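Local structure of chitin oligosaccharide binding protein NagB2 (Paenibacillus sp. FPU-7, 7EHU) at residues Leu50-Lys55 / Gln345-Gly350; Glu58-Gly63 / Ile336-Thr341; Gly150-Thr155 / Ser276-Ala281; Tyr296-Asn301 / Ala379-Ala384. The protein binds chitin oligosaccharides, N,N'-diacetylchitobiose and N,N',N''-triacetylchitotriose, as a bacterial solute-binding protein, probably delivering them to an ABC-type importer. All coordinates share one frame; numbering follows the deposited sequence. Where two conformers were deposited one is given.

How the contacts relate
The four contacts fall into two pairs within a periplasmic-binding-protein fold. Contacts 1 and 2, their centres about 12 Å apart, share helix 44-60, whose buried side packs on helix 326-339: Val53 and Leu50 of contact 1 touch Phe339 of contact 2. Contacts 3 and 4, with centres about 14 Å apart, meet in the mixed sheet, where strands 138-154 and 294-297 are neighbours. About 33 Å separates the centres of contacts 2 and 3. Along the chain contact 3 is nested within contact 2 and contact 2 within contact 1, whereas contact 4 crosses both outer loops. Contact 3 holds Trp277, Ser280 and Ala281 of the glycan pocket; contacts 1, 2 and 4 join helices and strand ends elsewhere.

Contact 1. Residues Leu50-Lys55 / Gln345-Gly350; sequences LEKVVK and QGEALG
Lys52 and Glu347 reach for each other from opposite directions, and their charged ends meet at the surface between two helices. NZ of Lys52 lies 2.8 Å from OE1 of Glu347 in a hydrogen-bonded salt bridge. The ammonium takes the syn lone pair of OE1, on the side of the second carboxylate oxygen, yet it remains clearly closer to OE1: NZ of Lys52 is 3.6 Å from OE2 of Glu347. CE of Lys52 follows alongside, 3.6 Å from the same OE1. The glutamate approaches as an extended arm, with CG anti to the backbone N (chi1 170°), whereas the lysine chain bends at chi3 (83°) to turn its ammonium to the carboxylate. This pair is the sole link between segments 50-55 and 345-350, and it joins helix 44-60 to helix 342-352 in the solute-binding-protein fold. On its inner side helix 44-60 is held by apolar packing: Leu50 and Val54 rest on Leu34 and Leu68 of the parallel strands 30-36 and 64-70, and Val53 packs on Phe339 of helix 326-339. Gln345, two residues before Glu347 on helix 342-352, accepts backbone N-H bonds from Ser357 and Met358 through OE1.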
# COMPACT_ATOMS: atom_id res chain seq x y z
N LEU A 50 -2.74 -18.69 -0.73
CA LEU A 50 -1.53 -18.96 0.04
C LEU A 50 -1.55 -20.37 0.61
O LEU A 50 -0.55 -21.08 0.56
CB LEU A 50 -1.40 -17.92 1.15
CG LEU A 50 -0.18 -18.05 2.07
CD1 LEU A 50 1.13 -17.82 1.30
CD2 LEU A 50 -0.30 -17.06 3.22
N GLU A 51 -2.69 -20.78 1.19
CA GLU A 51 -2.83 -22.11 1.75
C GLU A 51 -2.65 -23.18 0.68
O GLU A 51 -2.04 -24.22 0.94
CB GLU A 51 -4.19 -22.26 2.44
CG GLU A 51 -4.29 -21.49 3.76
CD GLU A 51 -5.71 -21.40 4.31
OE1 GLU A 51 -6.67 -21.77 3.60
OE2 GLU A 51 -5.86 -20.93 5.46
N LYS A 52 -3.18 -22.94 -0.52
CA LYS A 52 -3.00 -23.89 -1.62
C LYS A 52 -1.52 -24.06 -1.95
O LYS A 52 -1.04 -25.18 -2.12
CB LYS A 52 -3.77 -23.41 -2.85
CG LYS A 52 -3.70 -24.37 -4.01
CD LYS A 52 -4.72 -24.09 -5.10
CE LYS A 52 -4.28 -23.01 -6.06
NZ LYS A 52 -5.10 -23.05 -7.32
N VAL A 53 -0.78 -22.94 -2.01
CA VAL A 53 0.65 -23.00 -2.31
C VAL A 53 1.39 -23.73 -1.20
O VAL A 53 2.29 -24.54 -1.46
CB VAL A 53 1.19 -21.57 -2.52
CG1 VAL A 53 2.70 -21.55 -2.49
CG2 VAL A 53 0.67 -20.97 -3.81
N VAL A 54 1.02 -23.46 0.06
CA VAL A 54 1.65 -24.12 1.20
C VAL A 54 1.41 -25.62 1.17
O VAL A 54 2.34 -26.42 1.40
CB VAL A 54 1.14 -23.48 2.51
CG1 VAL A 54 1.47 -24.36 3.72
CG2 VAL A 54 1.76 -22.08 2.67
N LYS A 55 0.17 -26.05 0.89
CA LYS A 55 -0.14 -27.47 0.82
C LYS A 55 0.68 -28.14 -0.29
O LYS A 55 1.21 -29.25 -0.10
CB LYS A 55 -1.65 -27.64 0.60
CG LYS A 55 -2.17 -29.08 0.58
CD LYS A 55 -3.68 -29.13 0.30
CE LYS A 55 -4.07 -30.22 -0.71
NZ LYS A 55 -5.48 -30.07 -1.21
N GLN A 345 0.06 -15.98 -9.92
CA GLN A 345 -0.18 -14.56 -10.18
C GLN A 345 -1.41 -14.37 -11.05
O GLN A 345 -2.16 -13.40 -10.87
CB GLN A 345 1.05 -13.97 -10.87
CG GLN A 345 2.30 -13.98 -10.03
CD GLN A 345 2.64 -12.63 -9.44
OE1 GLN A 345 2.56 -11.61 -10.12
NE2 GLN A 345 3.00 -12.61 -8.16
N GLY A 346 -1.62 -15.26 -12.02
CA GLY A 346 -2.77 -15.15 -12.90
C GLY A 346 -4.07 -15.46 -12.20
O GLY A 346 -5.11 -14.86 -12.50
N GLU A 347 -4.05 -16.44 -11.28
CA GLU A 347 -5.25 -16.73 -10.50
C GLU A 347 -5.59 -15.55 -9.59
O GLU A 347 -6.76 -15.19 -9.43
CB GLU A 347 -5.05 -18.01 -9.68
CG GLU A 347 -6.15 -18.28 -8.65
CD GLU A 347 -6.14 -19.70 -8.06
OE1 GLU A 347 -5.31 -20.54 -8.49
OE2 GLU A 347 -6.98 -20.00 -7.19
N ALA A 348 -4.56 -14.92 -9.00
CA ALA A 348 -4.78 -13.75 -8.15
C ALA A 348 -5.41 -12.61 -8.94
O ALA A 348 -6.32 -11.92 -8.44
CB ALA A 348 -3.47 -13.31 -7.50
N LEU A 349 -4.92 -12.36 -10.16
CA LEU A 349 -5.50 -11.33 -11.01
C LEU A 349 -6.91 -11.70 -11.47
O LEU A 349 -7.82 -10.87 -11.42
CB LEU A 349 -4.58 -11.10 -12.21
CG LEU A 349 -5.11 -10.11 -13.25
CD1 LEU A 349 -5.31 -8.71 -12.70
CD2 LEU A 349 -4.19 -10.06 -14.45
N GLY A 350 -7.10 -12.95 -11.91
CA GLY A 350 -8.37 -13.37 -12.47
C GLY A 350 -9.52 -13.32 -11.49
O GLY A 350 -10.65 -13.01 -11.88

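Contact 2. Residues Glu58-Gly63 / Ile336-Thr341; sequences EAEVPG and IKNFYT
The contact joins the C-terminal ends of helices 44-60 and 326-339 of the solute-binding-protein fold, with the CA atoms of Glu60 and Asn338 9.8 Å apart; Val61 and Tyr340 are the first residues to leave helical geometry. Side chains bridge this distance. Glu60 stretches across with CG anti to the backbone N (chi1 -173°) and presents its carboxylate to Lys337 and Asn338. OE2 of Glu60 receives both donors: NZ of Lys337 at 2.6 Å, in a salt bridge, and ND2 of Asn338 at 3.1 Å. The two arrive from opposite faces of the carboxylate plane. The ammonium comes in on the syn side but well out of the plane, while the amide N-H meets the oxygen from above it, with a fairly straight N-H...O angle of 162°. The acceptor lies close to the amide plane of Asn338, which is turned 76° from the carboxylate. Bends at its outer two torsions fold the Lys337 chain back, and NZ of Lys337 also donates to OD1 of Asn338 at 2.8 Å, closing a triangle of three polar groups. Asn338 ND2 bonds to Thr57 OG1 as well. The amide is thereby fixed in rotation, its oxygen toward the ammonium and its nitrogen toward the carboxylate, and two donors on one oxygen would probably concentrate the carboxylate's negative charge on OE2.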
# COMPACT_ATOMS: atom_id res chain seq x y z
N GLU A 58 4.29 -28.46 1.02
CA GLU A 58 4.40 -29.54 1.99
C GLU A 58 4.42 -30.91 1.32
O GLU A 58 5.11 -31.83 1.78
CB GLU A 58 3.25 -29.44 3.00
CG GLU A 58 3.44 -28.25 3.96
CD GLU A 58 2.27 -28.00 4.89
OE1 GLU A 58 1.18 -28.55 4.66
OE2 GLU A 58 2.46 -27.26 5.88
N ALA A 59 3.66 -31.08 0.24
CA ALA A 59 3.68 -32.36 -0.48
C ALA A 59 5.02 -32.57 -1.17
O ALA A 59 5.49 -33.71 -1.29
CB ALA A 59 2.54 -32.38 -1.50
N GLU A 60 5.66 -31.49 -1.61
CA GLU A 60 6.91 -31.58 -2.34
C GLU A 60 8.11 -31.76 -1.42
O GLU A 60 9.12 -32.33 -1.84
CB GLU A 60 7.08 -30.30 -3.16
CG GLU A 60 8.25 -30.30 -4.11
CD GLU A 60 8.47 -28.95 -4.74
OE1 GLU A 60 9.64 -28.56 -4.89
OE2 GLU A 60 7.46 -28.29 -5.05
N VAL A 61 8.02 -31.29 -0.18
CA VAL A 61 9.13 -31.34 0.76
C VAL A 61 8.68 -32.14 1.98
O VAL A 61 8.26 -31.56 3.00
CB VAL A 61 9.58 -29.92 1.16
CG1 VAL A 61 10.83 -29.99 2.04
CG2 VAL A 61 9.84 -29.06 -0.09
N PRO A 62 8.72 -33.47 1.90
CA PRO A 62 8.35 -34.27 3.07
C PRO A 62 9.17 -33.84 4.27
O PRO A 62 10.36 -33.52 4.15
CB PRO A 62 8.68 -35.70 2.64
CG PRO A 62 8.81 -35.69 1.17
CD PRO A 62 8.97 -34.28 0.70
N GLY A 63 8.53 -33.80 5.41
CA GLY A 63 9.15 -33.36 6.63
C GLY A 63 8.87 -31.91 6.98
O GLY A 63 9.00 -31.54 8.15
N ILE A 336 9.14 -20.46 -2.42
CA ILE A 336 9.35 -19.41 -3.42
C ILE A 336 8.99 -19.94 -4.80
O ILE A 336 8.28 -19.28 -5.58
CB ILE A 336 10.79 -18.86 -3.35
CG1 ILE A 336 11.03 -18.12 -2.02
CG2 ILE A 336 11.11 -17.95 -4.54
CD1 ILE A 336 12.47 -17.87 -1.74
N LYS A 337 9.46 -21.15 -5.11
CA LYS A 337 9.19 -21.77 -6.40
C LYS A 337 7.70 -21.90 -6.66
O LYS A 337 7.24 -21.72 -7.80
CB LYS A 337 9.84 -23.16 -6.43
CG LYS A 337 9.55 -23.96 -7.69
CD LYS A 337 10.01 -25.42 -7.60
CE LYS A 337 9.26 -26.19 -6.57
NZ LYS A 337 8.07 -26.91 -7.14
N ASN A 338 6.93 -22.23 -5.62
CA ASN A 338 5.52 -22.51 -5.79
C ASN A 338 4.64 -21.29 -5.64
O ASN A 338 3.52 -21.30 -6.17
CB ASN A 338 5.09 -23.60 -4.81
CG ASN A 338 5.67 -24.96 -5.19
OD1 ASN A 338 5.92 -25.23 -6.37
ND2 ASN A 338 5.85 -25.83 -4.21
N PHE A 339 5.10 -20.25 -4.97
CA PHE A 339 4.30 -19.04 -4.84
C PHE A 339 4.51 -18.09 -6.01
O PHE A 339 3.54 -17.51 -6.53
CB PHE A 339 4.65 -18.31 -3.53
CG PHE A 339 3.72 -17.17 -3.22
CD1 PHE A 339 2.46 -17.41 -2.73
CD2 PHE A 339 4.11 -15.86 -3.42
CE1 PHE A 339 1.59 -16.37 -2.45
CE2 PHE A 339 3.25 -14.81 -3.14
CZ PHE A 339 1.99 -15.07 -2.65
N TYR A 340 5.76 -17.90 -6.43
CA TYR A 340 6.12 -16.92 -7.47
C TYR A 340 6.13 -17.63 -8.81
O TYR A 340 7.17 -17.97 -9.37
CB TYR A 340 7.45 -16.25 -7.12
CG TYR A 340 7.35 -15.41 -5.88
CD1 TYR A 340 6.81 -14.13 -5.93
CD2 TYR A 340 7.76 -15.89 -4.64
CE1 TYR A 340 6.70 -13.36 -4.79
CE2 TYR A 340 7.66 -15.13 -3.51
CZ TYR A 340 7.12 -13.87 -3.58
OH TYR A 340 7.03 -13.12 -2.44
N THR A 341 4.93 -17.88 -9.33
CA THR A 341 4.76 -18.48 -10.64
C THR A 341 3.58 -17.80 -11.32
O THR A 341 2.69 -17.27 -10.65
CB THR A 341 4.68 -20.01 -10.45
OG1 THR A 341 4.65 -20.68 -11.71
CG2 THR A 341 3.45 -20.40 -9.62

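Contact 3. Residues Gly150-Thr155 / Ser276-Ala281; sequences GFYYNT and SWATSA. With NAG (2-acetamido-2-deoxy-beta-D-glucopyranose), chain B; NAG (2-acetamido-2-deoxy-beta-D-glucopyranose), chain C; NAG (2-acetamido-2-deoxy-beta-D-glucopyranose), chain D.
The wall of the chitin-oligosaccharide pocket is built here on a sheet strand, with Tyr152 of strand 138-154 supporting the turn that carries Trp277. The hydroxyl of Tyr152 lies 2.8 Å from OG1 of Thr279 in a hydrogen bond whose direction is not fixed, and OG1 sits at the edge of the phenol ring, in its plane. CA of Ser276 also packs at the ring edge, 3.3 Å from OH of Tyr152, and that hydroxyl has a further partner in Gly275 O. Ala278 adds an apolar touch through CB, 4.3 Å from CE2 of Tyr152. In this solute-binding-protein fold, segment 276-281 runs from strand 271-275 through a 3-10 turn into a short helix. Trp277 leaves the turn on the side away from segment 150-155. With chi1 at 63°, its CG lies between the backbone N and the carbonyl carbon, and the indole turns one face to the NAG of chain C: C4 of that sugar sits over the ring centre, 3.8 Å above its plane. Tyr257 OH binds the indole NE1. The carbonyl O of Trp277 accepts the acetamido N2 of the NAG of chain B at 3.1 Å, nearly straight at 170°.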
# COMPACT_ATOMS: atom_id res chain seq x y z
N GLY A 150 -5.06 5.93 -5.82
CA GLY A 150 -5.85 6.90 -6.56
C GLY A 150 -7.27 6.89 -6.03
O GLY A 150 -7.56 6.25 -5.03
N PHE A 151 -8.14 7.64 -6.71
CA PHE A 151 -9.54 7.77 -6.31
C PHE A 151 -10.43 6.77 -7.03
O PHE A 151 -10.66 6.89 -8.23
CB PHE A 151 -10.07 9.18 -6.58
CG PHE A 151 -9.56 10.23 -5.64
CD1 PHE A 151 -10.10 10.38 -4.37
CD2 PHE A 151 -8.53 11.07 -6.03
CE1 PHE A 151 -9.63 11.36 -3.51
CE2 PHE A 151 -8.07 12.05 -5.18
CZ PHE A 151 -8.62 12.20 -3.92
N TYR A 152 -10.96 5.81 -6.29
CA TYR A 152 -12.15 5.11 -6.73
C TYR A 152 -13.33 6.07 -6.55
O TYR A 152 -13.38 6.83 -5.58
CB TYR A 152 -12.38 3.89 -5.84
CG TYR A 152 -11.34 2.80 -5.97
CD1 TYR A 152 -11.49 1.77 -6.88
CD2 TYR A 152 -10.22 2.79 -5.13
CE1 TYR A 152 -10.56 0.74 -6.97
CE2 TYR A 152 -9.31 1.79 -5.21
CZ TYR A 152 -9.48 0.76 -6.12
OH TYR A 152 -8.53 -0.25 -6.15
N TYR A 153 -14.28 6.06 -7.48
CA TYR A 153 -15.41 6.97 -7.35
C TYR A 153 -16.69 6.33 -7.87
O TYR A 153 -16.69 5.42 -8.70
CB TYR A 153 -15.13 8.34 -7.98
CG TYR A 153 -15.37 8.46 -9.47
CD1 TYR A 153 -14.40 8.06 -10.38
CD2 TYR A 153 -16.53 9.04 -9.97
CE1 TYR A 153 -14.59 8.21 -11.73
CE2 TYR A 153 -16.73 9.20 -11.33
CZ TYR A 153 -15.75 8.80 -12.21
OH TYR A 153 -15.96 8.96 -13.54
N ASN A 154 -17.79 6.82 -7.31
CA ASN A 154 -19.13 6.35 -7.63
C ASN A 154 -19.69 7.21 -8.76
O ASN A 154 -19.97 8.39 -8.57
CB ASN A 154 -19.97 6.40 -6.37
CG ASN A 154 -21.33 5.81 -6.54
OD1 ASN A 154 -21.98 6.00 -7.58
ND2 ASN A 154 -21.76 5.04 -5.56
N THR A 155 -19.83 6.59 -9.93
CA THR A 155 -20.27 7.34 -11.10
C THR A 155 -21.73 7.74 -10.98
O THR A 155 -22.14 8.75 -11.58
CB THR A 155 -20.05 6.50 -12.37
OG1 THR A 155 -20.60 5.18 -12.20
CG2 THR A 155 -18.57 6.37 -12.70
N SER A 276 -4.70 -0.15 -5.04
CA SER A 276 -5.37 -1.01 -6.00
C SER A 276 -5.67 -2.38 -5.43
O SER A 276 -6.48 -3.11 -6.01
CB SER A 276 -4.61 -1.06 -7.32
OG SER A 276 -3.23 -1.30 -7.11
N TRP A 277 -5.09 -2.71 -4.28
CA TRP A 277 -5.42 -3.94 -3.56
C TRP A 277 -6.82 -3.91 -2.96
O TRP A 277 -7.28 -4.95 -2.47
CB TRP A 277 -4.36 -4.18 -2.44
CG TRP A 277 -4.39 -3.06 -1.43
CD1 TRP A 277 -5.35 -2.84 -0.47
CD2 TRP A 277 -3.48 -1.95 -1.33
NE1 TRP A 277 -5.10 -1.67 0.20
CE2 TRP A 277 -3.95 -1.11 -0.31
CE3 TRP A 277 -2.31 -1.60 -2.01
CZ2 TRP A 277 -3.30 0.07 0.04
CZ3 TRP A 277 -1.66 -0.44 -1.66
CH2 TRP A 277 -2.15 0.38 -0.63
N ALA A 278 -7.51 -2.77 -3.04
CA ALA A 278 -8.88 -2.66 -2.55
C ALA A 278 -9.92 -3.08 -3.59
O ALA A 278 -11.10 -3.18 -3.26
CB ALA A 278 -9.17 -1.20 -2.15
N THR A 279 -9.51 -3.29 -4.85
CA THR A 279 -10.48 -3.50 -5.92
C THR A 279 -11.45 -4.63 -5.62
O THR A 279 -12.65 -4.51 -5.89
CB THR A 279 -9.76 -3.74 -7.25
OG1 THR A 279 -9.10 -2.53 -7.61
CG2 THR A 279 -10.73 -4.14 -8.37
N SER A 280 -10.94 -5.76 -5.10
CA SER A 280 -11.82 -6.90 -4.90
C SER A 280 -12.98 -6.55 -3.96
O SER A 280 -14.10 -7.02 -4.14
CB SER A 280 -11.07 -8.11 -4.33
OG SER A 280 -10.43 -7.77 -3.12
N ALA A 281 -12.72 -5.74 -2.92
CA ALA A 281 -13.79 -5.37 -2.01
C ALA A 281 -14.82 -4.50 -2.70
O ALA A 281 -16.01 -4.59 -2.41
CB ALA A 281 -13.21 -4.66 -0.79
C1 NAG B . -6.00 -8.50 -0.40
C2 NAG B . -6.32 -7.33 0.55
C3 NAG B . -5.20 -6.31 0.56
C4 NAG B . -3.82 -6.96 0.63
C5 NAG B . -3.72 -8.15 -0.31
C6 NAG B . -2.42 -8.91 -0.17
C7 NAG B . -8.71 -6.69 0.81
C8 NAG B . -9.86 -5.97 0.16
N2 NAG B . -7.56 -6.69 0.12
O1 NAG B . -6.96 -9.49 -0.30
O3 NAG B . -5.42 -5.41 1.64
O4 NAG B . -2.86 -6.03 0.12
O5 NAG B . -4.78 -9.06 -0.05
O6 NAG B . -2.12 -9.19 1.19
O7 NAG B . -8.80 -7.23 1.92
C1 NAG C . -2.05 -5.32 1.04
C2 NAG C . -0.94 -4.71 0.21
C3 NAG C . -0.12 -3.72 1.03
C4 NAG C . -1.01 -2.75 1.79
C5 NAG C . -2.05 -3.54 2.57
C6 NAG C . -3.05 -2.69 3.32
C7 NAG C . -0.10 -6.22 -1.57
C8 NAG C . 0.87 -7.32 -1.87
N2 NAG C . -0.07 -5.75 -0.31
O3 NAG C . 0.75 -3.04 0.14
O4 NAG C . -0.23 -2.03 2.74
O5 NAG C . -2.81 -4.33 1.64
O6 NAG C . -3.93 -3.50 4.09
O7 NAG C . -0.85 -5.77 -2.42
C1 NAG D . -0.02 -0.66 2.51
C2 NAG D . 0.68 -0.10 3.72
C3 NAG D . 1.12 1.35 3.47
C4 NAG D . 1.95 1.43 2.20
C5 NAG D . 1.20 0.81 1.03
C6 NAG D . 2.00 0.76 -0.25
C7 NAG D . 0.17 -0.97 5.96
C8 NAG D . -0.77 -0.92 7.12
N2 NAG D . -0.14 -0.18 4.92
O3 NAG D . 1.86 1.79 4.60
O4 NAG D . 2.24 2.78 1.84
O5 NAG D . 0.83 -0.54 1.37
O6 NAG D . 3.19 0.00 -0.10
O7 NAG D . 1.18 -1.67 5.96

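Contact 4. Residues Tyr296-Asn301 / Ala379-Ala384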
# COMPACT_ATOMS: atom_id res chain seq x y z
N TYR A 296 -12.57 5.43 -11.75
CA TYR A 296 -11.30 5.69 -11.09
C TYR A 296 -10.63 6.88 -11.73
O TYR A 296 -10.72 7.06 -12.95
CB TYR A 296 -10.40 4.48 -11.25
CG TYR A 296 -9.11 4.49 -10.48
CD1 TYR A 296 -9.05 4.02 -9.18
CD2 TYR A 296 -7.93 4.92 -11.07
CE1 TYR A 296 -7.87 3.97 -8.49
CE2 TYR A 296 -6.73 4.88 -10.40
CZ TYR A 296 -6.71 4.40 -9.10
OH TYR A 296 -5.50 4.32 -8.45
N PHE A 297 -9.93 7.68 -10.93
CA PHE A 297 -9.06 8.72 -11.46
C PHE A 297 -7.84 8.88 -10.57
O PHE A 297 -7.93 8.76 -9.34
CB PHE A 297 -9.78 10.06 -11.70
CG PHE A 297 -10.49 10.65 -10.50
CD1 PHE A 297 -11.80 10.31 -10.21
CD2 PHE A 297 -9.85 11.61 -9.70
CE1 PHE A 297 -12.47 10.89 -9.14
CE2 PHE A 297 -10.52 12.18 -8.61
CZ PHE A 297 -11.84 11.82 -8.34
N ARG A 298 -6.71 9.16 -11.20
CA ARG A 298 -5.52 9.46 -10.44
C ARG A 298 -5.65 10.84 -9.80
O ARG A 298 -6.49 11.66 -10.15
CB ARG A 298 -4.28 9.34 -11.31
CG ARG A 298 -4.00 10.48 -12.23
CD ARG A 298 -2.54 10.41 -12.75
NE ARG A 298 -2.38 11.30 -13.89
CZ ARG A 298 -2.58 10.97 -15.16
NH1 ARG A 298 -2.93 9.74 -15.51
NH2 ARG A 298 -2.42 11.88 -16.09
N PHE A 299 -4.83 11.05 -8.79
CA PHE A 299 -4.87 12.31 -8.05
C PHE A 299 -4.80 13.48 -9.04
O PHE A 299 -3.97 13.47 -9.94
CB PHE A 299 -3.70 12.37 -7.05
CG PHE A 299 -3.87 13.49 -6.07
CD1 PHE A 299 -3.41 14.77 -6.37
CD2 PHE A 299 -4.53 13.28 -4.87
CE1 PHE A 299 -3.62 15.81 -5.49
CE2 PHE A 299 -4.74 14.33 -4.01
CZ PHE A 299 -4.28 15.59 -4.32
N PRO A 300 -5.66 14.48 -8.90
CA PRO A 300 -5.72 15.56 -9.90
C PRO A 300 -4.54 16.52 -9.84
O PRO A 300 -3.86 16.66 -8.82
CB PRO A 300 -7.01 16.30 -9.55
CG PRO A 300 -7.18 16.05 -8.06
CD PRO A 300 -6.69 14.64 -7.86
N ASN A 301 -4.33 17.23 -10.94
CA ASN A 301 -3.18 18.13 -11.08
C ASN A 301 -3.40 19.45 -10.34
O ASN A 301 -4.37 20.18 -10.60
CB ASN A 301 -2.88 18.37 -12.56
CG ASN A 301 -2.36 17.14 -13.28
OD1 ASN A 301 -1.82 16.22 -12.65
ND2 ASN A 301 -2.57 17.08 -14.58
N ALA A 379 -1.13 4.15 -16.88
CA ALA A 379 -0.43 4.19 -18.16
C ALA A 379 -0.27 5.61 -18.67
O ALA A 379 0.76 5.94 -19.28
CB ALA A 379 -1.20 3.35 -19.18
N SER A 380 -1.28 6.46 -18.47
CA SER A 380 -1.20 7.83 -18.97
C SER A 380 -0.44 8.76 -18.03
O SER A 380 -0.25 9.93 -18.38
CB SER A 380 -2.60 8.40 -19.19
OG SER A 380 -3.41 8.10 -18.07
N ALA A 381 -0.05 8.30 -16.84
CA ALA A 381 0.75 9.12 -15.94
C ALA A 381 2.15 9.30 -16.50
O ALA A 381 2.68 8.44 -17.21
CB ALA A 381 0.86 8.43 -14.58
N LYS A 382 2.75 10.46 -16.19
CA LYS A 382 4.13 10.73 -16.59
C LYS A 382 5.08 9.72 -15.95
O LYS A 382 6.01 9.23 -16.61
CB LYS A 382 4.48 12.15 -16.17
CG LYS A 382 5.95 12.56 -16.27
CD LYS A 382 6.16 13.99 -15.74
CE LYS A 382 7.46 14.61 -16.24
NZ LYS A 382 7.36 16.11 -16.29
N ALA A 383 4.86 9.40 -14.69
CA ALA A 383 5.72 8.52 -13.91
C ALA A 383 5.00 8.17 -12.62
O ALA A 383 4.00 8.79 -12.25
CB ALA A 383 7.06 9.19 -13.60
N ALA A 384 5.55 7.18 -11.92
CA ALA A 384 5.09 6.83 -10.58
C ALA A 384 6.08 7.32 -9.54
O ALA A 384 7.25 7.59 -9.83
CB ALA A 384 4.92 5.31 -10.44
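Arg298 reaches across to segment 379-384 and presents its guanidinium to Ser380 by the edge and to Ala381 by a face. NH1 of Arg298 donates to OG of Ser380 at 3.1 Å with an N-H...O angle of 152°, and the hydroxyl oxygen lies essentially in the guanidinium plane. CA of Ala381 stands over one face, 3.7 Å above the plane and displaced to one side of the group's centre, while CB of Ala381 is 4.1 Å from NH1 of Arg298. Placed between its own backbone N and carbonyl carbon (chi1 78°), CG of Arg298 begins a chain that then runs extended to NE, carrying the planar group outward to the end of helix 369-379. Ser380 has a similar first torsion (46°), with OG turned back over its own backbone, where it is bonded first to Glu376 O. NH1 of Arg298 has its stronger acceptor in Ala377 O, and NH2 is bonded to Asn308 OD1, so that several partners hold the guanidinium in its orientation. The contact joins the chain that follows Phe297 to the link between helix 369-379 and strand 383-385, at the margin of the mixed sheet of the solute-binding-protein fold. Phe297 and Phe299, either side of Arg298 in the chain, pack against Phe151 of strand 138-154, and Ala383 has backbone hydrogen bonding with Ile310.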